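Local coordinates for protein 3-Hydroxyacyl-CoA dehydrogenase (Ralstonia eutropha H16, PDB 4PZD) that probably catalyses the NAD-dependent oxidation of (3S)-3-hydroxyacyl-CoA to 3-oxoacyl-CoA, binding the dinucleotide in a Rossmann-type domain, at residues L27-V32 against A69-S74. Sequence-based numbering, arbitrary orientation.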
loop_
_atom_site.group_PDB
_atom_site.type_symbol
_atom_site.label_atom_id
_atom_site.label_comp_id
_atom_site.label_asym_id
_atom_site.label_seq_id
_atom_site.Cartn_x
_atom_site.Cartn_y
_atom_site.Cartn_z
ATOM N N LEU A 27 12.674 31.465 -6.600
ATOM C CA LEU A 27 12.071 31.671 -7.920
ATOM C C LEU A 27 10.987 32.726 -7.774
ATOM O O LEU A 27 10.314 32.809 -6.726
ATOM C CB LEU A 27 11.466 30.384 -8.477
ATOM C CG LEU A 27 12.383 29.343 -9.121
ATOM C CD1 LEU A 27 11.613 28.040 -9.298
ATOM C CD2 LEU A 27 12.928 29.820 -10.457
ATOM N N ASN A 28 10.824 33.516 -8.836
ATOM C CA ASN A 28 9.833 34.590 -8.882
ATOM C C ASN A 28 8.484 34.030 -9.291
ATOM O O ASN A 28 8.342 33.484 -10.388
ATOM C CB ASN A 28 10.249 35.668 -9.893
ATOM C CG ASN A 28 11.701 36.110 -9.728
ATOM O OD1 ASN A 28 12.588 35.652 -10.468
ATOM N ND2 ASN A 28 11.951 37.004 -8.759
ATOM N N VAL A 29 7.497 34.144 -8.410
ATOM C CA VAL A 29 6.163 33.656 -8.718
ATOM C C VAL A 29 5.227 34.803 -8.979
ATOM O O VAL A 29 5.196 35.746 -8.210
ATOM C CB VAL A 29 5.536 32.866 -7.562
ATOM C CG1 VAL A 29 4.199 32.283 -8.016
ATOM C CG2 VAL A 29 6.468 31.772 -7.068
ATOM N N VAL A 30 4.453 34.696 -10.051
ATOM C CA VAL A 30 3.355 35.614 -10.349
ATOM C C VAL A 30 2.048 34.843 -10.147
ATOM O O VAL A 30 1.622 34.060 -11.007
ATOM C CB VAL A 30 3.458 36.169 -11.793
ATOM C CG1 VAL A 30 2.187 36.895 -12.218
ATOM C CG2 VAL A 30 4.649 37.099 -11.910
ATOM N N MET A 31 1.420 35.049 -8.998
ATOM C CA MET A 31 0.242 34.286 -8.659
ATOM C C MET A 31 -1.010 35.077 -8.982
ATOM O O MET A 31 -1.201 36.160 -8.454
ATOM C CB MET A 31 0.257 33.948 -7.197
ATOM C CG MET A 31 -0.509 32.690 -6.898
ATOM S SD MET A 31 -0.955 32.535 -5.168
ATOM C CE MET A 31 0.336 33.420 -4.305
ATOM N N VAL A 32 -1.863 34.518 -9.832
ATOM C CA VAL A 32 -3.058 35.204 -10.313
ATOM C C VAL A 32 -4.340 34.515 -9.791
ATOM O O VAL A 32 -4.468 33.296 -9.877
ATOM C CB VAL A 32 -3.041 35.242 -11.859
ATOM C CG1 VAL A 32 -4.259 35.963 -12.411
ATOM C CG2 VAL A 32 -1.775 35.915 -12.362
ATOM N N ALA A 69 9.053 38.353 -0.992
ATOM C CA ALA A 69 9.388 39.424 -1.942
ATOM C C ALA A 69 9.276 38.899 -3.372
ATOM O O ALA A 69 8.717 39.564 -4.259
ATOM C CB ALA A 69 10.790 39.961 -1.676
ATOM N N ARG A 70 9.784 37.684 -3.570
ATOM C CA ARG A 70 9.739 37.031 -4.874
ATOM C C ARG A 70 8.301 36.676 -5.370
ATOM O O ARG A 70 8.084 36.439 -6.566
ATOM C CB ARG A 70 10.693 35.810 -4.893
ATOM C CG ARG A 70 11.999 36.036 -5.673
ATOM C CD ARG A 70 13.141 36.657 -4.864
ATOM N NE ARG A 70 13.922 35.650 -4.134
ATOM C CZ ARG A 70 14.994 35.906 -3.380
ATOM N NH1 ARG A 70 15.450 37.148 -3.231
ATOM N NH2 ARG A 70 15.618 34.908 -2.763
ATOM N N ILE A 71 7.319 36.669 -4.478
ATOM C CA ILE A 71 5.939 36.444 -4.895
ATOM C C ILE A 71 5.214 37.741 -5.285
ATOM O O ILE A 71 4.810 38.523 -4.417
ATOM C CB ILE A 71 5.149 35.705 -3.797
ATOM C CG1 ILE A 71 5.854 34.378 -3.471
ATOM C CG2 ILE A 71 3.701 35.487 -4.243
ATOM C CD1 ILE A 71 5.194 33.553 -2.388
ATOM N N LYS A 72 5.042 37.952 -6.592
ATOM C CA LYS A 72 4.228 39.058 -7.121
ATOM C C LYS A 72 2.791 38.558 -7.261
ATOM O O LYS A 72 2.485 37.826 -8.203
ATOM C CB LYS A 72 4.754 39.529 -8.498
ATOM C CG LYS A 72 4.947 41.039 -8.655
ATOM C CD LYS A 72 6.435 41.440 -8.690
ATOM C CE LYS A 72 6.709 42.848 -8.161
ATOM N NZ LYS A 72 6.184 43.921 -9.056
ATOM N N GLY A 73 1.914 38.939 -6.329
ATOM C CA GLY A 73 0.518 38.460 -6.331
ATOM C C GLY A 73 -0.451 39.354 -7.092
ATOM O O GLY A 73 -0.957 40.307 -6.522
ATOM N N SER A 74 -0.725 39.029 -8.362
ATOM C CA SER A 74 -1.598 39.835 -9.245
ATOM C C SER A 74 -3.077 39.382 -9.295
ATOM O O SER A 74 -3.497 38.430 -8.636
ATOM C CB SER A 74 -1.014 39.864 -10.673
ATOM O OG SER A 74 -1.820 40.622 -11.580
#
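At the start of the pairing, Arg70, just ahead of strand 71-74, crosses Asn28 at a slant: its CH2 groups meet the amide, CG lying above the amide plane and off one end of it, while the guanidinium, farther along, is turned 70° from that plane. The arginine's CB also packs on Leu27 O, at 3.5 Å. From there strands 28-32 and 71-74 run parallel, their axes 18° apart, and a ladder of backbone bonds joins them. Val29 grips the neighbour twice, its N bonding to Arg70 O (3.0 Å) and its O receiving Lys72 N (2.7 Å). Met31 N donates to Lys72 O (3.1 Å), and a weak bond from Ser74 N to Met31 O follows; Val30 CA adds a C-H...O contact to Lys72 O (3.2 Å). On the face carrying Val29, Met31 and Ile71, the methionine runs beside the isoleucine. With chi1 at -57°, Ile71 puts CG2 anti to the backbone N, where it meets Met31 CE at 3.9 Å. Helix 13-23 packs over this face, Ala19 and Cys22 touching Val29 and Ala23 touching Ile71. The other face has Val30 CG2 against Lys72 CB, at 4.2 Å. Strand 28-32 bonds to strand 5-9 along its other edge, which leaves 71-74 outermost in the chain's sheet. This is the 3-2-1 half of a Rossmann fold, whose second strand leads into Asp33, an NAD-binding residue.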